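Local atomic coordinates of leucyl aminopeptidase (Trypanosoma brucei brucei, PDB entry 5NTD), a protein that probably removes N-terminal amino acids, leucine among them, from peptides as a manganese-bound M17 aminopeptidase that is inhibited by bestatin. Residues I228-A233 / F238-I243; A223-I228 / C337-A342; R101-E106 / L131-E136; A125-A130 / A158-H163. One frame throughout, in Å; residues are numbered along the deposited sequence.

Interaction 1: residues I228-A233 / F238-I243; sequences IAQGYA and FDVDVI
With chi1 at 59°, F238 holds CG between its own backbone N and carbonyl carbon, and this folds the ring back against the A229-A233 turn of the helix, where A233 lies over one face. The A233 CA sits 3.6 Å from the F238 ring centroid and 18° off the ring normal, a CH-pi contact made by the helix backbone itself. The methyl CB of A233 reaches F238 CE1 at 3.5 Å, while Y232 offers its CB to F238 CZ at 3.9 Å. V240, whose CB points at the helix, meets A233 CB with its CG1 at 3.8 Å. Further along, the Q230 and V242 side chains cross at about a right angle, Q230 NE2 lying 3.9 Å from V242 CG2. The backbones themselves are joined by one weak, bent hydrogen bond, F238 N to A233 O, 3.4 Å. This is a helix-to-strand connection at the antiparallel end of the mixed sheet in the M17 catalytic domain: the chain leaves helix 222-236 and turns straight back as strand 239-244, the two segments nearly antiparallel at 154°. Helix 314-328 packs against it, its F323 meeting F238 edge-to-face, and strand 268-274 pairs antiparallel with 239-244.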
loop_
_atom_site.group_PDB
_atom_site.type_symbol
_atom_site.label_atom_id
_atom_site.label_comp_id
_atom_site.label_asym_id
_atom_site.label_seq_id
_atom_site.Cartn_x
_atom_site.Cartn_y
_atom_site.Cartn_z
ATOM N N ILE G 228 -34.656 -6.051 -22.384
ATOM C CA ILE G 228 -34.127 -6.886 -23.473
ATOM C C ILE G 228 -34.669 -8.310 -23.367
ATOM O O ILE G 228 -35.102 -8.897 -24.357
ATOM C CB ILE G 228 -32.597 -6.882 -23.498
ATOM C CG1 ILE G 228 -32.116 -5.512 -23.992
ATOM C CG2 ILE G 228 -32.049 -7.991 -24.404
ATOM C CD1 ILE G 228 -30.682 -5.199 -23.618
ATOM N N ALA G 229 -34.637 -8.852 -22.159
ATOM C CA ALA G 229 -35.186 -10.184 -21.908
ATOM C C ALA G 229 -36.693 -10.244 -22.257
ATOM O O ALA G 229 -37.164 -11.178 -22.898
ATOM C CB ALA G 229 -34.976 -10.593 -20.470
ATOM N N GLN G 230 -37.423 -9.229 -21.833
ATOM C CA GLN G 230 -38.864 -9.114 -22.146
ATOM C C GLN G 230 -39.121 -9.038 -23.662
ATOM O O GLN G 230 -40.012 -9.698 -24.175
ATOM C CB GLN G 230 -39.468 -7.898 -21.460
ATOM C CG GLN G 230 -39.629 -8.139 -19.975
ATOM C CD GLN G 230 -39.856 -6.881 -19.168
ATOM O OE1 GLN G 230 -39.326 -5.818 -19.473
ATOM N NE2 GLN G 230 -40.650 -6.996 -18.124
ATOM N N GLY G 231 -38.307 -8.275 -24.357
ATOM C CA GLY G 231 -38.377 -8.174 -25.814
ATOM C C GLY G 231 -38.227 -9.529 -26.497
ATOM O O GLY G 231 -38.998 -9.885 -27.407
ATOM N N TYR G 232 -37.225 -10.284 -26.070
ATOM C CA TYR G 232 -37.008 -11.634 -26.619
ATOM C C TYR G 232 -38.171 -12.561 -26.241
ATOM O O TYR G 232 -38.598 -13.390 -27.035
ATOM C CB TYR G 232 -35.676 -12.203 -26.185
ATOM C CG TYR G 232 -34.561 -11.744 -27.087
ATOM C CD1 TYR G 232 -34.389 -12.309 -28.346
ATOM C CD2 TYR G 232 -33.647 -10.770 -26.669
ATOM C CE1 TYR G 232 -33.346 -11.886 -29.187
ATOM C CE2 TYR G 232 -32.616 -10.343 -27.506
ATOM C CZ TYR G 232 -32.470 -10.890 -28.768
ATOM O OH TYR G 232 -31.447 -10.513 -29.597
ATOM N N ALA G 233 -38.694 -12.386 -25.048
ATOM C CA ALA G 233 -39.860 -13.182 -24.614
ATOM C C ALA G 233 -41.077 -12.952 -25.511
ATOM O O ALA G 233 -41.732 -13.921 -25.916
ATOM C CB ALA G 233 -40.218 -12.886 -23.180
ATOM N N PHE G 238 -41.534 -17.199 -25.157
ATOM C CA PHE G 238 -41.269 -17.873 -23.864
ATOM C C PHE G 238 -41.745 -17.011 -22.717
ATOM O O PHE G 238 -42.051 -15.841 -22.876
ATOM C CB PHE G 238 -39.808 -18.320 -23.714
ATOM C CG PHE G 238 -38.797 -17.195 -23.808
ATOM C CD1 PHE G 238 -38.583 -16.336 -22.718
ATOM C CD2 PHE G 238 -38.067 -16.987 -24.981
ATOM C CE1 PHE G 238 -37.674 -15.289 -22.807
ATOM C CE2 PHE G 238 -37.163 -15.938 -25.065
ATOM C CZ PHE G 238 -36.958 -15.108 -23.980
ATOM N N ASP G 239 -41.810 -17.614 -21.545
ATOM C CA ASP G 239 -42.373 -16.944 -20.349
ATOM C C ASP G 239 -41.305 -16.127 -19.611
ATOM O O ASP G 239 -40.138 -16.484 -19.585
ATOM C CB ASP G 239 -43.048 -17.941 -19.397
ATOM C CG ASP G 239 -44.353 -18.504 -19.980
ATOM O OD1 ASP G 239 -45.127 -17.732 -20.611
ATOM O OD2 ASP G 239 -44.629 -19.698 -19.765
ATOM N N VAL G 240 -41.733 -15.020 -19.028
ATOM C CA VAL G 240 -40.831 -14.147 -18.274
ATOM C C VAL G 240 -41.513 -13.718 -16.982
ATOM O O VAL G 240 -42.655 -13.273 -16.980
ATOM C CB VAL G 240 -40.332 -12.961 -19.107
ATOM C CG1 VAL G 240 -41.501 -12.162 -19.702
ATOM C CG2 VAL G 240 -39.455 -12.034 -18.264
ATOM N N ASP G 241 -40.790 -13.908 -15.892
ATOM C CA ASP G 241 -41.236 -13.502 -14.544
ATOM C C ASP G 241 -40.184 -12.514 -13.969
ATOM O O ASP G 241 -39.003 -12.812 -13.964
ATOM C CB ASP G 241 -41.354 -14.712 -13.627
ATOM C CG ASP G 241 -41.668 -14.337 -12.178
ATOM O OD1 ASP G 241 -42.661 -13.603 -11.972
ATOM O OD2 ASP G 241 -40.959 -14.815 -11.238
ATOM N N VAL G 242 -40.645 -11.387 -13.484
ATOM C CA VAL G 242 -39.788 -10.358 -12.950
ATOM C C VAL G 242 -40.179 -10.029 -11.527
ATOM O O VAL G 242 -41.298 -9.606 -11.266
ATOM C CB VAL G 242 -39.875 -9.054 -13.759
ATOM C CG1 VAL G 242 -38.984 -7.975 -13.155
ATOM C CG2 VAL G 242 -39.467 -9.290 -15.202
ATOM N N ILE G 243 -39.236 -10.172 -10.610
ATOM C CA ILE G 243 -39.418 -9.678 -9.251
ATOM C C ILE G 243 -38.513 -8.473 -9.096
ATOM O O ILE G 243 -37.287 -8.586 -9.154
ATOM C CB ILE G 243 -39.112 -10.732 -8.201
ATOM C CG1 ILE G 243 -39.791 -12.036 -8.592
ATOM C CG2 ILE G 243 -39.597 -10.266 -6.838
ATOM C CD1 ILE G 243 -39.475 -13.179 -7.671
#

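Interaction 2: residues A223-I228 / C337-A342; sequences ATFTEI and CTLCLA
F225 and T226 lay one side of helix 222-236 on strand 334-344, an alpha-on-beta layer of the mixed sheet in the M17 catalytic domain. Helix segment and strand segment run at 150° to each other, their axes 9.2 Å apart, and only side chains bridge the gap. Along the strand, L339 comes first: its CD1 reaches F225 CE1 at 4.0 Å, the two side chains crossing at about a right angle. C340, next in line, belongs to the alternate side of the strand, and its backbone pairs with G288 of the parallel strand 283-291. L341 then points back at the helix and does most of the work, splitting its two methyls between neighbouring helix residues. CD2 goes to the phenyl group, 3.5 Å from F225 CD2, and CD1 goes to the threonine. F225 can span both leucines because its CG stands anti to the backbone N (chi1 -158°), which sends the ring out from the helix across their ends. All four side chains are buried; A316 of helix 314-328 and M313 also touch the phenyl group, and V270 of the adjacent strand packs on L341. The T226 hydroxyl is satisfied within its own helix by the carbonyl O of T222, and the same OG1 lies 3.3 Å from L341 CD1.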
loop_
_atom_site.group_PDB
_atom_site.type_symbol
_atom_site.label_atom_id
_atom_site.label_comp_id
_atom_site.label_asym_id
_atom_site.label_seq_id
_atom_site.Cartn_x
_atom_site.Cartn_y
_atom_site.Cartn_z
ATOM N N ALA G 223 -32.445 -2.390 -15.536
ATOM C CA ALA G 223 -33.708 -2.146 -16.243
ATOM C C ALA G 223 -33.602 -2.478 -17.720
ATOM O O ALA G 223 -34.521 -3.144 -18.274
ATOM C CB ALA G 223 -34.179 -0.715 -16.086
ATOM N N THR G 224 -32.532 -2.038 -18.386
ATOM C CA THR G 224 -32.443 -2.321 -19.832
ATOM C C THR G 224 -32.204 -3.810 -20.115
ATOM O O THR G 224 -32.701 -4.355 -21.104
ATOM C CB THR G 224 -31.446 -1.472 -20.589
ATOM O OG1 THR G 224 -30.142 -1.674 -20.063
ATOM C CG2 THR G 224 -31.840 -0.038 -20.503
ATOM N N PHE G 225 -31.460 -4.469 -19.242
ATOM C CA PHE G 225 -31.226 -5.920 -19.391
ATOM C C PHE G 225 -32.595 -6.630 -19.282
ATOM O O PHE G 225 -32.931 -7.507 -20.070
ATOM C CB PHE G 225 -30.275 -6.432 -18.335
ATOM C CG PHE G 225 -29.558 -7.722 -18.683
ATOM C CD1 PHE G 225 -30.049 -8.638 -19.592
ATOM C CD2 PHE G 225 -28.371 -8.030 -18.013
ATOM C CE1 PHE G 225 -29.370 -9.811 -19.855
ATOM C CE2 PHE G 225 -27.677 -9.217 -18.277
ATOM C CZ PHE G 225 -28.186 -10.114 -19.188
ATOM N N THR G 226 -33.373 -6.206 -18.310
ATOM C CA THR G 226 -34.705 -6.770 -18.122
ATOM C C THR G 226 -35.587 -6.542 -19.375
ATOM O O THR G 226 -36.286 -7.451 -19.822
ATOM C CB THR G 226 -35.385 -6.176 -16.885
ATOM O OG1 THR G 226 -34.611 -6.538 -15.734
ATOM C CG2 THR G 226 -36.822 -6.726 -16.717
ATOM N N GLU G 227 -35.565 -5.333 -19.888
ATOM C CA GLU G 227 -36.370 -4.996 -21.078
ATOM C C GLU G 227 -35.949 -5.827 -22.268
ATOM O O GLU G 227 -36.775 -6.242 -23.081
ATOM C CB GLU G 227 -36.269 -3.527 -21.455
ATOM C CG GLU G 227 -37.064 -2.631 -20.531
ATOM C CD GLU G 227 -36.770 -1.157 -20.806
ATOM O OE1 GLU G 227 -36.830 -0.764 -21.999
ATOM O OE2 GLU G 227 -36.469 -0.393 -19.848
ATOM N N ILE G 228 -34.656 -6.051 -22.384
ATOM C CA ILE G 228 -34.127 -6.886 -23.473
ATOM C C ILE G 228 -34.669 -8.310 -23.367
ATOM O O ILE G 228 -35.102 -8.897 -24.357
ATOM C CB ILE G 228 -32.597 -6.882 -23.498
ATOM C CG1 ILE G 228 -32.116 -5.512 -23.992
ATOM C CG2 ILE G 228 -32.049 -7.991 -24.404
ATOM C CD1 ILE G 228 -30.682 -5.199 -23.618
ATOM N N CYS G 337 -34.221 -19.962 -16.702
ATOM C CA CYS G 337 -33.057 -19.077 -16.762
ATOM C C CYS G 337 -33.314 -17.876 -15.879
ATOM O O CYS G 337 -34.144 -17.026 -16.165
ATOM C CB CYS G 337 -32.782 -18.610 -18.179
ATOM S SG CYS G 337 -31.383 -17.453 -18.285
ATOM N N THR G 338 -32.619 -17.869 -14.758
ATOM C CA THR G 338 -32.817 -16.840 -13.725
ATOM C C THR G 338 -31.629 -15.870 -13.767
ATOM O O THR G 338 -30.484 -16.241 -13.531
ATOM C CB THR G 338 -33.019 -17.467 -12.340
ATOM O OG1 THR G 338 -34.249 -18.212 -12.334
ATOM C CG2 THR G 338 -33.087 -16.397 -11.254
ATOM N N LEU G 339 -31.936 -14.631 -14.088
ATOM C CA LEU G 339 -30.954 -13.552 -14.140
ATOM C C LEU G 339 -30.996 -12.779 -12.824
ATOM O O LEU G 339 -32.024 -12.233 -12.437
ATOM C CB LEU G 339 -31.230 -12.602 -15.280
ATOM C CG LEU G 339 -31.436 -13.247 -16.648
ATOM C CD1 LEU G 339 -31.784 -12.149 -17.643
ATOM C CD2 LEU G 339 -30.212 -14.016 -17.115
ATOM N N CYS G 340 -29.859 -12.765 -12.140
ATOM C CA CYS G 340 -29.741 -12.090 -10.856
ATOM C C CYS G 340 -29.170 -10.715 -11.137
ATOM O O CYS G 340 -27.950 -10.508 -11.130
ATOM C CB CYS G 340 -28.855 -12.874 -9.902
ATOM S SG CYS G 340 -29.362 -14.582 -9.646
ATOM N N LEU G 341 -30.063 -9.783 -11.391
ATOM C CA LEU G 341 -29.687 -8.436 -11.856
ATOM C C LEU G 341 -29.639 -7.413 -10.725
ATOM O O LEU G 341 -30.600 -7.200 -9.988
ATOM C CB LEU G 341 -30.637 -7.915 -12.910
ATOM C CG LEU G 341 -30.813 -8.801 -14.126
ATOM C CD1 LEU G 341 -31.873 -8.199 -15.063
ATOM C CD2 LEU G 341 -29.517 -8.983 -14.883
ATOM N N ALA G 342 -28.476 -6.802 -10.604
ATOM C CA ALA G 342 -28.254 -5.745 -9.602
ATOM C C ALA G 342 -27.021 -4.953 -9.996
ATOM O O ALA G 342 -26.132 -5.457 -10.662
ATOM C CB ALA G 342 -28.061 -6.325 -8.211
#

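Interaction 3: residues R101-E106 / L131-E136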
loop_
_atom_site.group_PDB
_atom_site.type_symbol
_atom_site.label_atom_id
_atom_site.label_comp_id
_atom_site.label_asym_id
_atom_site.label_seq_id
_atom_site.Cartn_x
_atom_site.Cartn_y
_atom_site.Cartn_z
ATOM N N ARG G 101 -6.755 -9.430 -52.043
ATOM C CA ARG G 101 -5.763 -9.762 -51.010
ATOM C C ARG G 101 -6.198 -11.088 -50.421
ATOM O O ARG G 101 -7.340 -11.232 -50.004
ATOM C CB ARG G 101 -5.687 -8.694 -49.924
ATOM C CG ARG G 101 -4.608 -8.920 -48.883
ATOM C CD ARG G 101 -3.196 -8.846 -49.450
ATOM N NE ARG G 101 -2.194 -8.536 -48.442
ATOM C CZ ARG G 101 -0.889 -8.364 -48.674
ATOM N NH1 ARG G 101 -0.377 -8.502 -49.880
ATOM N NH2 ARG G 101 -0.080 -8.055 -47.671
ATOM N N VAL G 102 -5.272 -12.022 -50.387
ATOM C CA VAL G 102 -5.504 -13.334 -49.789
ATOM C C VAL G 102 -4.625 -13.475 -48.566
ATOM O O VAL G 102 -3.408 -13.396 -48.678
ATOM C CB VAL G 102 -5.170 -14.504 -50.750
ATOM C CG1 VAL G 102 -5.379 -15.847 -50.066
ATOM C CG2 VAL G 102 -6.052 -14.434 -51.977
ATOM N N VAL G 103 -5.265 -13.660 -47.412
ATOM C CA VAL G 103 -4.536 -13.773 -46.131
ATOM C C VAL G 103 -4.605 -15.175 -45.639
ATOM O O VAL G 103 -5.674 -15.701 -45.378
ATOM C CB VAL G 103 -5.096 -12.852 -45.032
ATOM C CG1 VAL G 103 -4.286 -12.982 -43.749
ATOM C CG2 VAL G 103 -5.076 -11.404 -45.505
ATOM N N VAL G 104 -3.442 -15.786 -45.574
ATOM C CA VAL G 104 -3.317 -17.174 -45.093
ATOM C C VAL G 104 -2.986 -17.131 -43.579
ATOM O O VAL G 104 -2.151 -16.326 -43.160
ATOM C CB VAL G 104 -2.203 -17.926 -45.818
ATOM C CG1 VAL G 104 -2.027 -19.311 -45.256
ATOM C CG2 VAL G 104 -2.508 -18.012 -47.297
ATOM N N GLY G 105 -3.621 -18.017 -42.821
ATOM C CA GLY G 105 -3.342 -18.177 -41.393
ATOM C C GLY G 105 -3.167 -19.610 -40.996
ATOM O O GLY G 105 -3.978 -20.445 -41.351
ATOM N N GLU G 106 -2.090 -19.882 -40.282
ATOM C CA GLU G 106 -1.743 -21.244 -39.862
ATOM C C GLU G 106 -2.172 -21.487 -38.410
ATOM O O GLU G 106 -1.669 -20.869 -37.474
ATOM C CB GLU G 106 -0.239 -21.568 -40.049
ATOM C CG GLU G 106 0.111 -23.036 -39.802
ATOM C CD GLU G 106 1.602 -23.325 -39.917
ATOM O OE1 GLU G 106 2.224 -22.876 -40.895
ATOM O OE2 GLU G 106 2.161 -24.006 -39.008
ATOM N N LEU G 131 -8.794 -9.587 -40.908
ATOM C CA LEU G 131 -9.831 -8.571 -41.143
ATOM C C LEU G 131 -9.332 -7.128 -40.961
ATOM O O LEU G 131 -9.996 -6.175 -41.346
ATOM C CB LEU G 131 -11.028 -8.819 -40.247
ATOM C CG LEU G 131 -11.797 -10.084 -40.601
ATOM C CD1 LEU G 131 -12.849 -10.366 -39.566
ATOM C CD2 LEU G 131 -12.453 -9.925 -41.971
ATOM N N ASP G 132 -8.169 -6.974 -40.350
ATOM C CA ASP G 132 -7.522 -5.663 -40.261
ATOM C C ASP G 132 -7.077 -5.163 -41.641
ATOM O O ASP G 132 -6.771 -4.001 -41.790
ATOM C CB ASP G 132 -6.326 -5.702 -39.321
ATOM C CG ASP G 132 -6.337 -4.580 -38.300
ATOM O OD1 ASP G 132 -7.426 -4.174 -37.826
ATOM O OD2 ASP G 132 -5.239 -4.111 -37.949
ATOM N N GLU G 133 -7.038 -6.049 -42.628
ATOM C CA GLU G 133 -6.684 -5.673 -44.021
ATOM C C GLU G 133 -7.896 -5.253 -44.873
ATOM O O GLU G 133 -7.757 -4.906 -46.030
ATOM C CB GLU G 133 -5.891 -6.752 -44.758
ATOM C CG GLU G 133 -4.426 -6.947 -44.311
ATOM C CD GLU G 133 -3.597 -7.916 -45.168
ATOM O OE1 GLU G 133 -4.101 -8.980 -45.630
ATOM O OE2 GLU G 133 -2.384 -7.620 -45.377
ATOM N N VAL G 134 -9.076 -5.240 -44.276
ATOM C CA VAL G 134 -10.276 -4.792 -44.979
ATOM C C VAL G 134 -10.064 -3.336 -45.395
ATOM O O VAL G 134 -9.709 -2.508 -44.571
ATOM C CB VAL G 134 -11.555 -4.965 -44.141
ATOM C CG1 VAL G 134 -12.729 -4.195 -44.715
ATOM C CG2 VAL G 134 -11.938 -6.434 -44.097
ATOM N N LYS G 135 -10.289 -3.064 -46.676
ATOM C CA LYS G 135 -10.048 -1.712 -47.286
ATOM C C LYS G 135 -11.310 -0.813 -47.225
ATOM O O LYS G 135 -11.207 0.350 -46.903
ATOM C CB LYS G 135 -9.380 -1.752 -48.672
ATOM C CG LYS G 135 -10.221 -2.403 -49.726
ATOM C CD LYS G 135 -9.416 -2.616 -51.033
ATOM C CE LYS G 135 -10.206 -2.227 -52.266
ATOM N NZ LYS G 135 -9.448 -2.357 -53.533
ATOM N N GLU G 136 -12.490 -1.392 -47.405
ATOM C CA GLU G 136 -13.788 -0.649 -47.408
ATOM C C GLU G 136 -14.798 -1.305 -46.494
ATOM O O GLU G 136 -14.640 -2.463 -46.135
ATOM C CB GLU G 136 -14.398 -0.598 -48.819
#
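OE2 of E133 takes two N-H groups from a single guanidinium: R101 NE at 3.2 Å and R101 NH2 at 3.3 Å, a side-on salt bridge in which both nitrogens converge on one oxygen. The oxygen lies near the guanidinium plane, and NE and NH2 both point at it without being quite straight. The carboxylate is not coplanar with its partner. The two planes are 48° apart, and both nitrogens come to OE2 from the same face of the carboxylate, NE from 40° out of its plane and NH2 closer in, on the syn side. In the arginine a bend at chi2 (65°) swings the guanidinium out across the strand, roughly perpendicular to its run, whereas E133 reaches over, extended, from the turn. The placement of OE1 is doubtful, and so is its long contact with NE. NH2 has a stronger partner across the assembly, the carbonyl O of G85 of the second subunit; R101 also packs on R101 of that subunit, and E133 on its Y84. The salt bridge therefore lies at a subunit interface, where the arginine links its own chain to the next, and the shared guanidinium would be expected to favour a charged E133. E133 belongs to a type I turn, L131 to V134, which follows helix 120-131 and leads toward strand 140-145. R101 is on strand 99-107, between the parallel strand 46-52 and the antiparallel strand 83-89 of the N-terminal mixed sheet.

Interaction 4: residues A125-A130 / A158-H163; sequences ALVTAA and ARCGKH
T128 and C160 meet where helix 120-131 lies against the loop after helix 150-158, within the macro-like N-terminal domain of the M17 family. The tight part is centred on T128. Its OG1 accepts the backbone N-H of G161 at 2.8 Å with an almost straight angle of 170°, and the same oxygen is also hydrogen-bonded to the carbonyl O of T124, one turn back in the helix. Held by these two bonds, the hydroxyl is fixed in rotation. Its setting follows from chi1 of -68°, which places OG1 anti to the carbonyl carbon and leaves the methyl CG2 alongside, 4.2 Å from G161 CA. The backbones come close here: the CA atoms of T128 and G161 are 4.2 Å apart, and G161, with a positive phi of 70°, presents no side chain to the helix. C160, which is buried, supplies the apolar half of the close part, its CB tucked 3.4 Å from T128 OG1 and its sulfur turned toward V127; T124 and L131 of the same helix also touch it.

The other side is looser. The side chain of K162, solvent-exposed, does not touch the helix segment, and its NZ makes a long, weak ion pair with D132. R159, by contrast, is held, but by partners outside this contact: a salt bridge with E437 and a hydrogen bond to the T507 carbonyl, so this loop also ties the N-terminal domain to the catalytic part of the chain. Back on the packed side, the V127 branch anti to its backbone N, CG1, rests 3.5 Å from C160 SG.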
loop_
_atom_site.group_PDB
_atom_site.type_symbol
_atom_site.label_atom_id
_atom_site.label_comp_id
_atom_site.label_asym_id
_atom_site.label_seq_id
_atom_site.Cartn_x
_atom_site.Cartn_y
_atom_site.Cartn_z
ATOM N N ALA G 125 -8.025 -15.452 -33.500
ATOM C CA ALA G 125 -6.913 -14.466 -33.589
ATOM C C ALA G 125 -6.463 -14.242 -35.047
ATOM O O ALA G 125 -6.239 -13.139 -35.497
ATOM C CB ALA G 125 -5.737 -14.910 -32.739
ATOM N N LEU G 126 -6.355 -15.336 -35.797
ATOM C CA LEU G 126 -5.972 -15.263 -37.228
ATOM C C LEU G 126 -6.975 -14.452 -38.061
ATOM O O LEU G 126 -6.609 -13.581 -38.848
ATOM C CB LEU G 126 -5.850 -16.632 -37.831
ATOM C CG LEU G 126 -4.742 -17.478 -37.229
ATOM C CD1 LEU G 126 -4.872 -18.890 -37.744
ATOM C CD2 LEU G 126 -3.363 -16.921 -37.577
ATOM N N VAL G 127 -8.233 -14.730 -37.878
ATOM C CA VAL G 127 -9.252 -14.055 -38.677
ATOM C C VAL G 127 -9.289 -12.575 -38.253
ATOM O O VAL G 127 -9.485 -11.665 -39.072
ATOM C CB VAL G 127 -10.625 -14.729 -38.586
ATOM C CG1 VAL G 127 -11.651 -13.990 -39.433
ATOM C CG2 VAL G 127 -10.526 -16.152 -39.089
ATOM N N THR G 128 -9.154 -12.345 -36.956
ATOM C CA THR G 128 -9.150 -10.944 -36.417
ATOM C C THR G 128 -8.032 -10.145 -37.109
ATOM O O THR G 128 -8.259 -9.068 -37.609
ATOM C CB THR G 128 -8.962 -10.919 -34.902
ATOM O OG1 THR G 128 -10.130 -11.471 -34.292
ATOM C CG2 THR G 128 -8.748 -9.501 -34.399
ATOM N N ALA G 129 -6.856 -10.729 -37.133
ATOM C CA ALA G 129 -5.715 -10.107 -37.776
ATOM C C ALA G 129 -5.991 -9.859 -39.282
ATOM O O ALA G 129 -5.717 -8.791 -39.823
ATOM C CB ALA G 129 -4.468 -10.966 -37.610
ATOM N N ALA G 130 -6.500 -10.882 -39.955
ATOM C CA ALA G 130 -6.767 -10.806 -41.409
ATOM C C ALA G 130 -7.772 -9.717 -41.730
ATOM O O ALA G 130 -7.629 -8.998 -42.704
ATOM C CB ALA G 130 -7.261 -12.134 -41.945
ATOM N N ALA G 158 -17.559 -15.968 -34.930
ATOM C CA ALA G 158 -18.526 -15.042 -34.315
ATOM C C ALA G 158 -17.852 -14.027 -33.360
ATOM O O ALA G 158 -18.204 -12.846 -33.325
ATOM C CB ALA G 158 -19.596 -15.805 -33.548
ATOM N N ARG G 159 -16.866 -14.482 -32.616
ATOM C CA ARG G 159 -16.216 -13.625 -31.583
ATOM C C ARG G 159 -15.028 -12.835 -32.110
ATOM O O ARG G 159 -14.441 -12.047 -31.398
ATOM C CB ARG G 159 -15.841 -14.437 -30.312
ATOM C CG ARG G 159 -14.572 -15.273 -30.383
ATOM C CD ARG G 159 -14.313 -15.986 -29.064
ATOM N NE ARG G 159 -14.703 -17.398 -29.053
ATOM C CZ ARG G 159 -15.787 -17.908 -28.444
ATOM N NH1 ARG G 159 -16.665 -17.129 -27.812
ATOM N NH2 ARG G 159 -16.007 -19.209 -28.463
ATOM N N CYS G 160 -14.690 -13.037 -33.373
ATOM C CA CYS G 160 -13.477 -12.436 -33.935
ATOM C C CYS G 160 -13.763 -11.056 -34.501
ATOM O O CYS G 160 -14.896 -10.660 -34.700
ATOM C CB CYS G 160 -12.840 -13.330 -35.006
ATOM S SG CYS G 160 -13.488 -13.031 -36.673
ATOM N N GLY G 161 -12.688 -10.360 -34.777
ATOM C CA GLY G 161 -12.746 -9.088 -35.466
ATOM C C GLY G 161 -13.346 -7.986 -34.625
ATOM O O GLY G 161 -13.411 -8.078 -33.404
ATOM N N LYS G 162 -13.762 -6.937 -35.309
ATOM C CA LYS G 162 -14.343 -5.772 -34.656
ATOM C C LYS G 162 -15.666 -6.140 -34.044
ATOM O O LYS G 162 -16.408 -6.913 -34.608
ATOM C CB LYS G 162 -14.472 -4.614 -35.630
ATOM C CG LYS G 162 -13.117 -3.972 -35.824
ATOM C CD LYS G 162 -12.876 -3.032 -36.983
ATOM C CE LYS G 162 -11.678 -2.111 -36.750
ATOM N NZ LYS G 162 -10.479 -2.825 -36.223
ATOM N N HIS G 163 -15.954 -5.555 -32.899
ATOM C CA HIS G 163 -17.138 -5.909 -32.129
ATOM C C HIS G 163 -18.373 -5.155 -32.597
ATOM O O HIS G 163 -18.311 -4.000 -33.004
ATOM C CB HIS G 163 -16.936 -5.655 -30.629
ATOM C CG HIS G 163 -15.909 -6.546 -30.008
ATOM N ND1 HIS G 163 -15.900 -6.857 -28.670
ATOM C CD2 HIS G 163 -14.893 -7.250 -30.562
ATOM C CE1 HIS G 163 -14.910 -7.687 -28.419
ATOM N NE2 HIS G 163 -14.294 -7.957 -29.552
#

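How the interactions relate
The four contacts form two pairs, one on each side of the chain's centre. Interactions 3 and 4 come first in sequence, their segments alternating, with centres 10 Å apart in the N-terminal domain; they touch where V103 packs on A130. Interactions 1 and 2 follow in the catalytic domain, centres 8 Å apart, sharing helix 222-236 on one mixed sheet; interaction 1 is local and falls within the much longer chain span bridged by interaction 2. Between the pairs the centres are 29 to 41 Å apart. One pair joins a strand, a helix and two loops within the N-terminal domain, with interaction 3 at a subunit interface; the other packs the sheet of the domain holding manganese and bestatin.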